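PDB 3DZ1: dihydrodipicolinate synthase from Rhodopseudomonas palustris, which probably catalyses the condensation of pyruvate with aspartate semialdehyde that yields 4-hydroxy-tetrahydrodipicolinate in lysine biosynthesis. Local coordinates for residues P7-A10 with G11-I15; K72-S76 with M77-V81; D224-V227 with D228-K231; L262-R265 with K266-K270; E293-D296 with Y297-R301. One frame throughout, in Å; residues are numbered along the deposited sequence.

Contact 1 (P7-A10 with G11-I15); sequences PEAA and GTFAI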
loop_
_atom_site.group_PDB
_atom_site.type_symbol
_atom_site.label_atom_id
_atom_site.label_comp_id
_atom_site.label_asym_id
_atom_site.label_seq_id
_atom_site.Cartn_x
_atom_site.Cartn_y
_atom_site.Cartn_z
ATOM N N PRO A 7 12.677 -23.112 -22.257
ATOM C CA PRO A 7 13.348 -22.934 -20.964
ATOM C C PRO A 7 14.854 -22.761 -21.147
ATOM O O PRO A 7 15.567 -22.389 -20.211
ATOM C CB PRO A 7 13.011 -24.225 -20.219
ATOM C CG PRO A 7 11.673 -24.602 -20.801
ATOM C CD PRO A 7 11.901 -24.363 -22.269
ATOM N N GLU A 8 15.337 -23.038 -22.355
ATOM C CA GLU A 8 16.760 -22.903 -22.641
ATOM C C GLU A 8 17.142 -21.513 -23.130
ATOM O O GLU A 8 18.306 -21.266 -23.438
ATOM C CB GLU A 8 17.208 -23.948 -23.669
ATOM C CG GLU A 8 17.171 -25.398 -23.164
ATOM C CD GLU A 8 15.758 -25.935 -22.977
ATOM O OE1 GLU A 8 14.967 -25.864 -23.939
ATOM O OE2 GLU A 8 15.443 -26.439 -21.873
ATOM N N ALA A 9 16.168 -20.610 -23.206
ATOM C CA ALA A 9 16.438 -19.245 -23.645
ATOM C C ALA A 9 17.530 -18.658 -22.752
ATOM O O ALA A 9 17.516 -18.846 -21.534
ATOM C CB ALA A 9 15.171 -18.400 -23.552
ATOM N N ALA A 10 18.477 -17.951 -23.360
ATOM C CA ALA A 10 19.576 -17.361 -22.608
ATOM C C ALA A 10 20.136 -16.148 -23.339
ATOM O O ALA A 10 19.618 -15.744 -24.378
ATOM C CB ALA A 10 20.678 -18.397 -22.401
ATOM N N GLY A 11 21.200 -15.570 -22.792
ATOM C CA GLY A 11 21.801 -14.420 -23.435
ATOM C C GLY A 11 21.190 -13.100 -23.015
ATOM O O GLY A 11 20.816 -12.913 -21.861
ATOM N N THR A 12 21.080 -12.177 -23.960
ATOM C CA THR A 12 20.529 -10.869 -23.655
ATOM C C THR A 12 19.266 -10.558 -24.446
ATOM O O THR A 12 19.269 -10.604 -25.674
ATOM C CB THR A 12 21.581 -9.766 -23.930
ATOM O OG1 THR A 12 22.773 -10.040 -23.178
ATOM C CG2 THR A 12 21.042 -8.395 -23.539
ATOM N N PHE A 13 18.182 -10.260 -23.734
ATOM C CA PHE A 13 16.922 -9.886 -24.364
ATOM C C PHE A 13 16.735 -8.398 -24.104
ATOM O O PHE A 13 16.705 -7.965 -22.955
ATOM C CB PHE A 13 15.740 -10.651 -23.758
ATOM C CG PHE A 13 15.501 -11.997 -24.383
ATOM C CD1 PHE A 13 16.466 -12.997 -24.310
ATOM C CD2 PHE A 13 14.304 -12.266 -25.042
ATOM C CE1 PHE A 13 16.246 -14.250 -24.884
ATOM C CE2 PHE A 13 14.069 -13.517 -25.622
ATOM C CZ PHE A 13 15.042 -14.510 -25.542
ATOM N N ALA A 14 16.608 -7.608 -25.161
ATOM C CA ALA A 14 16.435 -6.173 -24.985
ATOM C C ALA A 14 14.968 -5.800 -24.774
ATOM O O ALA A 14 14.095 -6.284 -25.480
ATOM C CB ALA A 14 16.995 -5.435 -26.200
ATOM N N ILE A 15 14.696 -4.952 -23.787
ATOM C CA ILE A 15 13.329 -4.502 -23.546
ATOM C C ILE A 15 13.195 -3.230 -24.371
ATOM O O ILE A 15 13.818 -2.210 -24.073
ATOM C CB ILE A 15 13.072 -4.177 -22.068
ATOM C CG1 ILE A 15 13.371 -5.408 -21.205
ATOM C CG2 ILE A 15 11.612 -3.749 -21.886
ATOM C CD1 ILE A 15 13.225 -5.173 -19.713
#
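Phe-13 folds back along the chain toward the residues that lead into its own strand. Its ring meets Ala-10 edge-on: CE1 lies 3.7 Å from the carbonyl O of Ala-10, which sits close to the ring plane, so the oxygen faces the polarised C-H rim of the ring. The far end of the ring reaches Ala-9, whose CB is 4.4 Å from CZ, a looser apolar touch. With chi1 at -86°, CG stands beside the backbone N, and this turns the ring back toward 9-10. The backbone is tight at Gly-11, where phi and psi are 88° and -143° and a CB would clash with Ala-10 O, 2.5 Å away. On the other side matters are slacker. The methyl of Ala-10 is directed away from the strand and stays partly exposed, and no hydrogen bond links 7-10 to 11-15. The loop is held from outside instead, Ala-10 N bonding to Glu-44 OE2 and Ala-9 O to Ser-195 OG. Phe-13 also packs on Met-217, predicted to contribute to the pyruvate site. Strand 11-15 is the first of eight parallel strands and bonds to strand 215-218, the seam that closes a TIM barrel.

Contact 2 (K72-S76 with M77-V81); sequences KRAKS and MQVIV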
loop_
_atom_site.group_PDB
_atom_site.type_symbol
_atom_site.label_atom_id
_atom_site.label_comp_id
_atom_site.label_asym_id
_atom_site.label_seq_id
_atom_site.Cartn_x
_atom_site.Cartn_y
_atom_site.Cartn_z
ATOM N N LYS A 72 7.576 -8.876 -36.828
ATOM C CA LYS A 72 7.918 -9.058 -38.233
ATOM C C LYS A 72 9.343 -8.642 -38.584
ATOM O O LYS A 72 9.955 -9.206 -39.492
ATOM C CB LYS A 72 6.926 -8.290 -39.110
ATOM C CG LYS A 72 5.483 -8.742 -38.944
ATOM C CD LYS A 72 5.328 -10.215 -39.277
ATOM C CE LYS A 72 3.880 -10.658 -39.176
ATOM N NZ LYS A 72 3.738 -12.099 -39.518
ATOM N N ARG A 73 9.874 -7.664 -37.858
ATOM C CA ARG A 73 11.221 -7.167 -38.120
ATOM C C ARG A 73 12.325 -8.053 -37.539
ATOM O O ARG A 73 13.370 -8.247 -38.167
ATOM C CB ARG A 73 11.363 -5.744 -37.570
ATOM C CG ARG A 73 12.647 -5.035 -37.967
ATOM C CD ARG A 73 12.605 -4.608 -39.421
ATOM N NE ARG A 73 13.818 -3.902 -39.821
ATOM C CZ ARG A 73 13.968 -3.283 -40.988
ATOM N NH1 ARG A 73 12.978 -3.282 -41.869
ATOM N NH2 ARG A 73 15.105 -2.666 -41.273
ATOM N N ALA A 74 12.098 -8.584 -36.342
ATOM C CA ALA A 74 13.087 -9.435 -35.677
ATOM C C ALA A 74 13.018 -10.885 -36.152
ATOM O O ALA A 74 12.784 -11.798 -35.365
ATOM C CB ALA A 74 12.896 -9.374 -34.167
ATOM N N LYS A 75 13.244 -11.090 -37.441
ATOM C CA LYS A 75 13.186 -12.423 -38.031
ATOM C C LYS A 75 14.138 -13.452 -37.407
ATOM O O LYS A 75 13.815 -14.640 -37.351
ATOM C CB LYS A 75 13.454 -12.324 -39.537
ATOM C CG LYS A 75 12.528 -11.355 -40.262
ATOM C CD LYS A 75 12.877 -11.247 -41.742
ATOM C CE LYS A 75 14.315 -10.780 -41.949
ATOM N NZ LYS A 75 14.677 -10.661 -43.393
ATOM N N SER A 76 15.298 -13.002 -36.935
ATOM C CA SER A 76 16.286 -13.906 -36.344
ATOM C C SER A 76 16.305 -13.924 -34.817
ATOM O O SER A 76 17.189 -14.537 -34.214
ATOM C CB SER A 76 17.686 -13.547 -36.847
ATOM O OG SER A 76 18.068 -12.259 -36.387
HETATM N N MSE A 77 15.341 -13.255 -34.191
HETATM C CA MSE A 77 15.279 -13.207 -32.733
HETATM C C MSE A 77 13.897 -13.581 -32.209
HETATM O O MSE A 77 12.899 -13.470 -32.917
HETATM C CB MSE A 77 15.626 -11.804 -32.232
HETATM C CG MSE A 77 17.015 -11.328 -32.593
HETATM SE SE MSE A 77 17.337 -9.563 -31.877
HETATM C CE MSE A 77 16.132 -8.555 -33.012
ATOM N N GLN A 78 13.849 -14.017 -30.957
ATOM C CA GLN A 78 12.589 -14.384 -30.333
ATOM C C GLN A 78 11.999 -13.124 -29.703
ATOM O O GLN A 78 12.665 -12.450 -28.919
ATOM C CB GLN A 78 12.832 -15.454 -29.264
ATOM C CG GLN A 78 13.497 -16.719 -29.803
ATOM C CD GLN A 78 13.761 -17.757 -28.725
ATOM O OE1 GLN A 78 14.488 -17.502 -27.755
ATOM N NE2 GLN A 78 13.178 -18.944 -28.895
ATOM N N VAL A 79 10.760 -12.796 -30.057
ATOM C CA VAL A 79 10.110 -11.608 -29.509
ATOM C C VAL A 79 9.040 -11.977 -28.490
ATOM O O VAL A 79 8.146 -12.778 -28.765
ATOM C CB VAL A 79 9.476 -10.744 -30.627
ATOM C CG1 VAL A 79 8.657 -9.613 -30.023
ATOM C CG2 VAL A 79 10.570 -10.168 -31.504
ATOM N N ILE A 80 9.143 -11.379 -27.309
ATOM C CA ILE A 80 8.205 -11.629 -26.223
ATOM C C ILE A 80 7.296 -10.417 -26.064
ATOM O O ILE A 80 7.768 -9.291 -25.944
ATOM C CB ILE A 80 8.969 -11.874 -24.912
ATOM C CG1 ILE A 80 9.860 -13.106 -25.068
ATOM C CG2 ILE A 80 7.995 -12.063 -23.758
ATOM C CD1 ILE A 80 10.901 -13.239 -23.990
ATOM N N VAL A 81 5.989 -10.645 -26.067
ATOM C CA VAL A 81 5.047 -9.545 -25.931
ATOM C C VAL A 81 4.432 -9.525 -24.535
ATOM O O VAL A 81 3.929 -10.542 -24.053
ATOM C CB VAL A 81 3.917 -9.649 -26.979
ATOM C CG1 VAL A 81 2.984 -8.443 -26.864
ATOM C CG2 VAL A 81 4.516 -9.740 -28.381
#
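A tight helix-to-strand turn, part of the beta-alpha-beta unit built from strand 45-48, helix 60-73 and strand 78-82, brings Ala-74 against Met-77 and Val-79. Ala-74 is the first residue to abandon helical angles, and it does two jobs: it is the centre of an inverse gamma turn, with a weak bond from Lys-75 N to Arg-73 O, and it opens the type I beta turn that ends at Met-77. The beta turn is closed by Met-77 N donating to Ala-74 O over 3.2 Å. The N-H points well at the oxygen (163°), yet the donor stands above the carbonyl plane, 64° out of it, so it does not lie on a lone pair.

On the inner side the methyl of Ala-74 is pinched between two partners. Met-77, here a selenomethionine, is extended at chi2 and then bends at chi3 (-70°), which curls its terminal CE back toward the turn. Around them, Met-77 packs on Ala-39 and Val-46, while Val-79 rests on Val-48 and Ile-71, filling the layer between helices and barrel wall. Lys-75 and Ser-76, at the turn's corners, are exposed; Ser-76 OG passes 4.0 Å from CG of Met-77. At the centre of the inner side, CB of Ala-74 lies 3.5 Å from CE of Met-77 and 3.6 Å from CG2 of Val-79.

Contact 3 (D224-V227 with D228-K231); sequences DMLV and DVVK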
loop_
_atom_site.group_PDB
_atom_site.type_symbol
_atom_site.label_atom_id
_atom_site.label_comp_id
_atom_site.label_asym_id
_atom_site.label_seq_id
_atom_site.Cartn_x
_atom_site.Cartn_y
_atom_site.Cartn_z
ATOM N N ASP A 224 24.064 -3.563 -25.918
ATOM C CA ASP A 224 25.223 -4.097 -26.611
ATOM C C ASP A 224 26.361 -4.399 -25.633
ATOM O O ASP A 224 27.079 -5.392 -25.795
ATOM C CB ASP A 224 25.677 -3.130 -27.729
ATOM C CG ASP A 224 25.826 -1.682 -27.259
ATOM O OD1 ASP A 224 24.982 -1.199 -26.478
ATOM O OD2 ASP A 224 26.783 -1.010 -27.702
HETATM N N MSE A 225 26.511 -3.572 -24.601
HETATM C CA MSE A 225 27.567 -3.800 -23.625
HETATM C C MSE A 225 27.186 -4.863 -22.595
HETATM O O MSE A 225 28.053 -5.560 -22.076
HETATM C CB MSE A 225 27.947 -2.491 -22.931
HETATM C CG MSE A 225 28.587 -1.471 -23.869
HETATM SE SE MSE A 225 30.201 -2.119 -24.766
HETATM C CE MSE A 225 29.420 -2.675 -26.439
ATOM N N LEU A 226 25.900 -4.993 -22.287
ATOM C CA LEU A 226 25.494 -6.024 -21.342
ATOM C C LEU A 226 25.629 -7.390 -22.021
ATOM O O LEU A 226 25.781 -8.415 -21.350
ATOM C CB LEU A 226 24.062 -5.789 -20.850
ATOM C CG LEU A 226 23.860 -4.515 -20.019
ATOM C CD1 LEU A 226 22.486 -4.559 -19.358
ATOM C CD2 LEU A 226 24.947 -4.398 -18.952
ATOM N N VAL A 227 25.584 -7.402 -23.354
ATOM C CA VAL A 227 25.753 -8.643 -24.107
ATOM C C VAL A 227 27.135 -9.186 -23.728
ATOM O O VAL A 227 27.308 -10.389 -23.486
ATOM C CB VAL A 227 25.711 -8.397 -25.648
ATOM C CG1 VAL A 227 26.284 -9.603 -26.388
ATOM C CG2 VAL A 227 24.278 -8.153 -26.106
ATOM N N ASP A 228 28.116 -8.285 -23.668
ATOM C CA ASP A 228 29.480 -8.663 -23.306
ATOM C C ASP A 228 29.578 -9.050 -21.836
ATOM O O ASP A 228 30.311 -9.974 -21.486
ATOM C CB ASP A 228 30.462 -7.522 -23.607
ATOM C CG ASP A 228 30.631 -7.272 -25.098
ATOM O OD1 ASP A 228 30.665 -8.259 -25.862
ATOM O OD2 ASP A 228 30.741 -6.095 -25.505
ATOM N N VAL A 229 28.858 -8.341 -20.969
ATOM C CA VAL A 229 28.887 -8.677 -19.548
ATOM C C VAL A 229 28.376 -10.109 -19.373
ATOM O O VAL A 229 28.949 -10.899 -18.620
ATOM C CB VAL A 229 27.998 -7.728 -18.708
ATOM C CG1 VAL A 229 27.858 -8.269 -17.289
ATOM C CG2 VAL A 229 28.606 -6.338 -18.679
ATOM N N VAL A 230 27.298 -10.441 -20.077
ATOM C CA VAL A 230 26.720 -11.783 -20.002
ATOM C C VAL A 230 27.714 -12.808 -20.562
ATOM O O VAL A 230 27.921 -13.881 -19.984
ATOM C CB VAL A 230 25.384 -11.854 -20.789
ATOM C CG1 VAL A 230 24.874 -13.288 -20.853
ATOM C CG2 VAL A 230 24.341 -10.963 -20.116
ATOM N N LYS A 231 28.336 -12.473 -21.685
ATOM C CA LYS A 231 29.308 -13.369 -22.297
ATOM C C LYS A 231 30.515 -13.602 -21.398
ATOM O O LYS A 231 30.938 -14.744 -21.197
ATOM C CB LYS A 231 29.775 -12.808 -23.640
ATOM C CG LYS A 231 28.728 -12.879 -24.736
ATOM C CD LYS A 231 29.285 -12.352 -26.047
ATOM C CE LYS A 231 28.326 -12.592 -27.201
ATOM N NZ LYS A 231 28.892 -12.068 -28.473
#
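Met-225 and Val-229 are joined by the first of three i+4 bonds that link 224-227 to 228-231 within helix 223-234, Val-229 N donating to Met-225 O at 3.1 Å. The same oxygen takes a second, weak bond from Asp-228 N, bent to 120°. One residue on, Val-230 N reaches Leu-226 O at 2.8 Å and is straighter, at 164°; Lys-231 N completes the run on Val-227 O at 2.9 Å. The three i+4 donors all lie somewhat tilted from the carbonyl planes.

Carbon groups crowd the same acceptors. CG2 of Val-230 comes within 3.2 Å of Leu-226 O, and CG of Lys-231 within 3.1 Å of Val-227 O. From there the lysine runs out fully extended alongside Val-227, its CE 3.7 Å from CG1 of the valine, so the aliphatic stem lies on an apolar neighbour. Met-225, a selenomethionine, bends at chi2 (-58°) and again at chi3, which lays its CE 3.8 Å from OD2 of Asp-228 as the two side chains run the same way.

Asp-224 finds its partner elsewhere, in a salt bridge to Arg-272, while Val-227 and Val-230 rest on Thr-12 of strand 11-15. Near the start of the helix, the negative charge of Asp-224 would probably be favoured by the helix dipole as well as by that arginine.

Contact 4 (L262-R265 with K266-K270); sequences LSVR and KYVLK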
loop_
_atom_site.group_PDB
_atom_site.type_symbol
_atom_site.label_atom_id
_atom_site.label_comp_id
_atom_site.label_asym_id
_atom_site.label_seq_id
_atom_site.Cartn_x
_atom_site.Cartn_y
_atom_site.Cartn_z
ATOM N N LEU A 262 12.761 6.155 -18.026
ATOM C CA LEU A 262 12.357 6.133 -19.428
ATOM C C LEU A 262 12.922 7.342 -20.161
ATOM O O LEU A 262 13.331 7.243 -21.317
ATOM C CB LEU A 262 10.831 6.134 -19.542
ATOM C CG LEU A 262 10.272 6.073 -20.966
ATOM C CD1 LEU A 262 10.754 4.804 -21.662
ATOM C CD2 LEU A 262 8.755 6.105 -20.911
ATOM N N SER A 263 12.937 8.485 -19.481
ATOM C CA SER A 263 13.462 9.709 -20.070
ATOM C C SER A 263 14.946 9.555 -20.354
ATOM O O SER A 263 15.445 10.052 -21.365
ATOM C CB SER A 263 13.244 10.896 -19.131
ATOM O OG SER A 263 11.859 11.144 -18.968
ATOM N N VAL A 264 15.653 8.871 -19.459
ATOM C CA VAL A 264 17.083 8.663 -19.643
ATOM C C VAL A 264 17.324 7.735 -20.828
ATOM O O VAL A 264 18.159 8.019 -21.687
ATOM C CB VAL A 264 17.739 8.065 -18.377
ATOM C CG1 VAL A 264 19.202 7.723 -18.655
ATOM C CG2 VAL A 264 17.650 9.062 -17.228
ATOM N N ARG A 265 16.582 6.630 -20.868
ATOM C CA ARG A 265 16.699 5.648 -21.949
ATOM C C ARG A 265 16.465 6.265 -23.318
ATOM O O ARG A 265 17.282 6.123 -24.224
ATOM C CB ARG A 265 15.670 4.527 -21.791
ATOM C CG ARG A 265 15.891 3.582 -20.635
ATOM C CD ARG A 265 14.755 2.566 -20.582
ATOM N NE ARG A 265 14.881 1.646 -19.458
ATOM C CZ ARG A 265 14.852 2.011 -18.181
ATOM N NH1 ARG A 265 14.701 3.282 -17.853
ATOM N NH2 ARG A 265 14.972 1.099 -17.226
ATOM N N LYS A 266 15.321 6.920 -23.473
ATOM C CA LYS A 266 14.980 7.526 -24.751
ATOM C C LYS A 266 15.934 8.639 -25.160
ATOM O O LYS A 266 16.223 8.807 -26.346
ATOM C CB LYS A 266 13.531 8.020 -24.724
ATOM C CG LYS A 266 12.524 6.870 -24.835
ATOM C CD LYS A 266 11.117 7.370 -25.123
ATOM C CE LYS A 266 10.237 6.243 -25.638
ATOM N NZ LYS A 266 8.896 6.733 -26.058
ATOM N N TYR A 267 16.428 9.392 -24.184
ATOM C CA TYR A 267 17.376 10.463 -24.465
ATOM C C TYR A 267 18.652 9.864 -25.065
ATOM O O TYR A 267 19.156 10.337 -26.082
ATOM C CB TYR A 267 17.715 11.217 -23.175
ATOM C CG TYR A 267 18.871 12.185 -23.312
ATOM C CD1 TYR A 267 18.755 13.340 -24.084
ATOM C CD2 TYR A 267 20.091 11.936 -22.682
ATOM C CE1 TYR A 267 19.828 14.224 -24.228
ATOM C CE2 TYR A 267 21.170 12.810 -22.819
ATOM C CZ TYR A 267 21.031 13.951 -23.594
ATOM O OH TYR A 267 22.094 14.809 -23.740
ATOM N N VAL A 268 19.170 8.814 -24.438
ATOM C CA VAL A 268 20.393 8.177 -24.918
ATOM C C VAL A 268 20.206 7.439 -26.247
ATOM O O VAL A 268 21.047 7.537 -27.142
ATOM C CB VAL A 268 20.955 7.189 -23.868
ATOM C CG1 VAL A 268 22.187 6.488 -24.420
ATOM C CG2 VAL A 268 21.314 7.941 -22.588
ATOM N N LEU A 269 19.106 6.707 -26.380
ATOM C CA LEU A 269 18.851 5.968 -27.614
ATOM C C LEU A 269 18.736 6.924 -28.800
ATOM O O LEU A 269 19.057 6.561 -29.931
ATOM C CB LEU A 269 17.577 5.129 -27.481
ATOM C CG LEU A 269 17.680 3.956 -26.501
ATOM C CD1 LEU A 269 16.312 3.316 -26.305
ATOM C CD2 LEU A 269 18.678 2.937 -27.035
ATOM N N LYS A 270 18.279 8.144 -28.537
ATOM C CA LYS A 270 18.155 9.143 -29.596
ATOM C C LYS A 270 19.561 9.633 -29.932
ATOM O O LYS A 270 19.932 9.760 -31.096
ATOM C CB LYS A 270 17.298 10.323 -29.123
ATOM C CG LYS A 270 17.166 11.444 -30.148
ATOM C CD LYS A 270 16.452 12.648 -29.553
ATOM C CE LYS A 270 16.485 13.837 -30.503
ATOM N NZ LYS A 270 16.013 15.085 -29.827
#
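Leu-262 and Lys-266 sit one helical turn apart with their side chains alongside each other, CD1 of the leucine 4.2 Å from CG of the lysine. Beneath them Lys-266 N donates to Leu-262 O at 3.0 Å, almost straight (174°). The next bond, from Tyr-267 N to Ser-263 O, is less regular: the donor rises 36° out of the carbonyl plane, and CB of the tyrosine crowds the same oxygen at 3.1 Å. Val-268 N bonds to Val-264 O, which its CG2 also approaches to 3.3 Å. At Arg-265 the carbonyl aims nearly straight at Leu-269 N, 2.9 Å from the oxygen, and CG of Leu-269 comes within 3.2 Å of it.

Helix 260-271 belongs to the three-helix C-terminal region, with helices 238-255 and 289-301, that DapA-family enzymes carry beyond the TIM barrel. Its polar side chains tie it into that setting. Lys-266 stretches out beyond CG, and its NZ is gripped by Glu-54 in a salt bridge and by the carbonyl oxygens of Thr-18 and Ala-279. Ser-263 OG bonds to Ala-285 O and Gln-280 OE1, and Arg-265 pairs with Glu-255. With chi1 at 170°, the ring of Tyr-267 swings opposite the backbone N, toward helix 289-301, where it packs on Arg-292 and Val-295 and its hydroxyl is hydrogen-bonded to Asp-296.

Contact 5 (E293-D296 with Y297-R301); sequences EEVD and YLLSR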
loop_
_atom_site.group_PDB
_atom_site.type_symbol
_atom_site.label_atom_id
_atom_site.label_comp_id
_atom_site.label_asym_id
_atom_site.label_seq_id
_atom_site.Cartn_x
_atom_site.Cartn_y
_atom_site.Cartn_z
ATOM N N GLU A 293 22.764 17.019 -18.797
ATOM C CA GLU A 293 24.202 17.240 -18.651
ATOM C C GLU A 293 24.814 16.124 -17.806
ATOM O O GLU A 293 25.884 15.604 -18.125
ATOM C CB GLU A 293 24.470 18.595 -17.982
ATOM C CG GLU A 293 25.938 19.032 -17.961
ATOM C CD GLU A 293 26.814 18.184 -17.053
ATOM O OE1 GLU A 293 26.338 17.796 -15.970
ATOM O OE2 GLU A 293 27.984 17.922 -17.407
ATOM N N GLU A 294 24.133 15.763 -16.724
ATOM C CA GLU A 294 24.624 14.709 -15.841
ATOM C C GLU A 294 24.725 13.390 -16.599
ATOM O O GLU A 294 25.699 12.656 -16.443
ATOM C CB GLU A 294 23.706 14.565 -14.622
ATOM C CG GLU A 294 23.574 15.861 -13.820
ATOM C CD GLU A 294 22.603 15.755 -12.664
ATOM O OE1 GLU A 294 21.541 15.128 -12.837
ATOM O OE2 GLU A 294 22.895 16.315 -11.585
ATOM N N VAL A 295 23.718 13.088 -17.414
ATOM C CA VAL A 295 23.737 11.863 -18.208
ATOM C C VAL A 295 24.902 11.954 -19.194
ATOM O O VAL A 295 25.634 10.986 -19.391
ATOM C CB VAL A 295 22.420 11.671 -18.999
ATOM C CG1 VAL A 295 22.556 10.489 -19.969
ATOM C CG2 VAL A 295 21.267 11.429 -18.028
ATOM N N ASP A 296 25.066 13.121 -19.812
ATOM C CA ASP A 296 26.158 13.328 -20.759
ATOM C C ASP A 296 27.500 13.094 -20.076
ATOM O O ASP A 296 28.419 12.526 -20.669
ATOM C CB ASP A 296 26.139 14.752 -21.328
ATOM C CG ASP A 296 24.984 14.993 -22.281
ATOM O OD1 ASP A 296 24.369 14.006 -22.735
ATOM O OD2 ASP A 296 24.700 16.174 -22.589
ATOM N N TYR A 297 27.617 13.545 -18.831
ATOM C CA TYR A 297 28.859 13.376 -18.083
ATOM C C TYR A 297 29.167 11.891 -17.904
ATOM O O TYR A 297 30.296 11.448 -18.127
ATOM C CB TYR A 297 28.756 14.050 -16.711
ATOM C CG TYR A 297 30.031 13.975 -15.900
ATOM C CD1 TYR A 297 31.191 14.622 -16.323
ATOM C CD2 TYR A 297 30.079 13.255 -14.710
ATOM C CE1 TYR A 297 32.372 14.553 -15.576
ATOM C CE2 TYR A 297 31.252 13.181 -13.954
ATOM C CZ TYR A 297 32.392 13.831 -14.391
ATOM O OH TYR A 297 33.542 13.763 -13.637
ATOM N N LEU A 298 28.163 11.123 -17.499
ATOM C CA LEU A 298 28.342 9.690 -17.300
ATOM C C LEU A 298 28.730 9.024 -18.618
ATOM O O LEU A 298 29.603 8.152 -18.651
ATOM C CB LEU A 298 27.058 9.066 -16.752
ATOM C CG LEU A 298 26.634 9.529 -15.353
ATOM C CD1 LEU A 298 25.344 8.831 -14.954
ATOM C CD2 LEU A 298 27.741 9.229 -14.349
ATOM N N LEU A 299 28.079 9.440 -19.698
ATOM C CA LEU A 299 28.363 8.897 -21.021
ATOM C C LEU A 299 29.808 9.162 -21.427
ATOM O O LEU A 299 30.469 8.294 -22.009
ATOM C CB LEU A 299 27.422 9.517 -22.063
ATOM C CG LEU A 299 25.955 9.077 -22.028
ATOM C CD1 LEU A 299 25.119 9.936 -22.984
ATOM C CD2 LEU A 299 25.861 7.602 -22.408
ATOM N N SER A 300 30.295 10.360 -21.112
ATOM C CA SER A 300 31.656 10.756 -21.460
ATOM C C SER A 300 32.704 9.934 -20.726
ATOM O O SER A 300 33.806 9.723 -21.240
ATOM C CB SER A 300 31.874 12.242 -21.157
ATOM O OG SER A 300 31.955 12.478 -19.763
ATOM N N ARG A 301 32.362 9.474 -19.527
ATOM C CA ARG A 301 33.284 8.678 -18.722
ATOM C C ARG A 301 33.288 7.213 -19.135
ATOM O O ARG A 301 34.231 6.476 -18.846
ATOM C CB ARG A 301 32.934 8.817 -17.238
ATOM C CG ARG A 301 33.259 10.199 -16.681
ATOM C CD ARG A 301 32.570 10.465 -15.360
ATOM N NE ARG A 301 33.013 9.577 -14.291
ATOM C CZ ARG A 301 34.220 9.608 -13.738
ATOM N NH1 ARG A 301 35.123 10.488 -14.151
ATOM N NH2 ARG A 301 34.519 8.763 -12.763
#
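The carbonyl O of Tyr-297 is gripped twice, by Ser-300 OG at 2.5 Å and by Arg-301 N at 3.2 Å, close to the end of helix 289-301. Ser-300 places its hydroxyl between its own N and carbonyl carbon (chi1 72°), and from there OG reaches back one turn. Its backbone N meanwhile bonds to Asp-296 O, continuing the i+4 ladder, in which Tyr-297 N meets Glu-293 O at 2.8 Å.

Over one face of the Tyr-297 ring, offset toward the rim, lies CD of Arg-301, 3.3 Å above the plane. Glu-293 runs beside the tyrosine with its carboxylate turned 35° from the ring, OE2 standing 4.0 Å from CB. On another side of the helix, CD1 of Leu-299 touches CG1 of Val-295 at 4.0 Å, while Asp-296, its OD1 hydrogen-bonded to the hydroxyl of Tyr-267, crosses the leucine obliquely. Cutting Leu-299 back to alanine is likely to open a gap beside Val-295 and Asp-296 and to cost Leu-251 an apolar neighbour.

Val-295 and Leu-299 face helices 238-255 and 260-271 of their own chain, and Glu-294 OE1 hydrogen-bonds to Tyr-254 OH there. Toward the second subunit, Glu-293 and Glu-294 form salt bridges with its Arg-238 and Arg-211 respectively, and Leu-298 packs on its Phe-207, so helix 289-301 lies between the two C-terminal helices and the neighbouring copy.

Contact 1 joins the two barrel elements near it: CE2 of Phe-13 lies 3.6 Å from CD1 of Ile-80 in contact 2, and OG1 of Thr-12 lies 3.4 Å from CA of Val-227 in contact 3. It is also nearest the predicted pyruvate site, the side chain of Phe-13 being about 4 Å from that of Met-217, against about 9 to 11 Å for contacts 2, 3 and 4. Contacts 4 and 5 form a second pair, bridged by a probable hydrogen bond of 2.6 Å between Tyr-267 OH and Asp-296 OD1. Contact 1 lies on the barrel wall and contact 5 at the subunit interface, their centres about 29 Å apart.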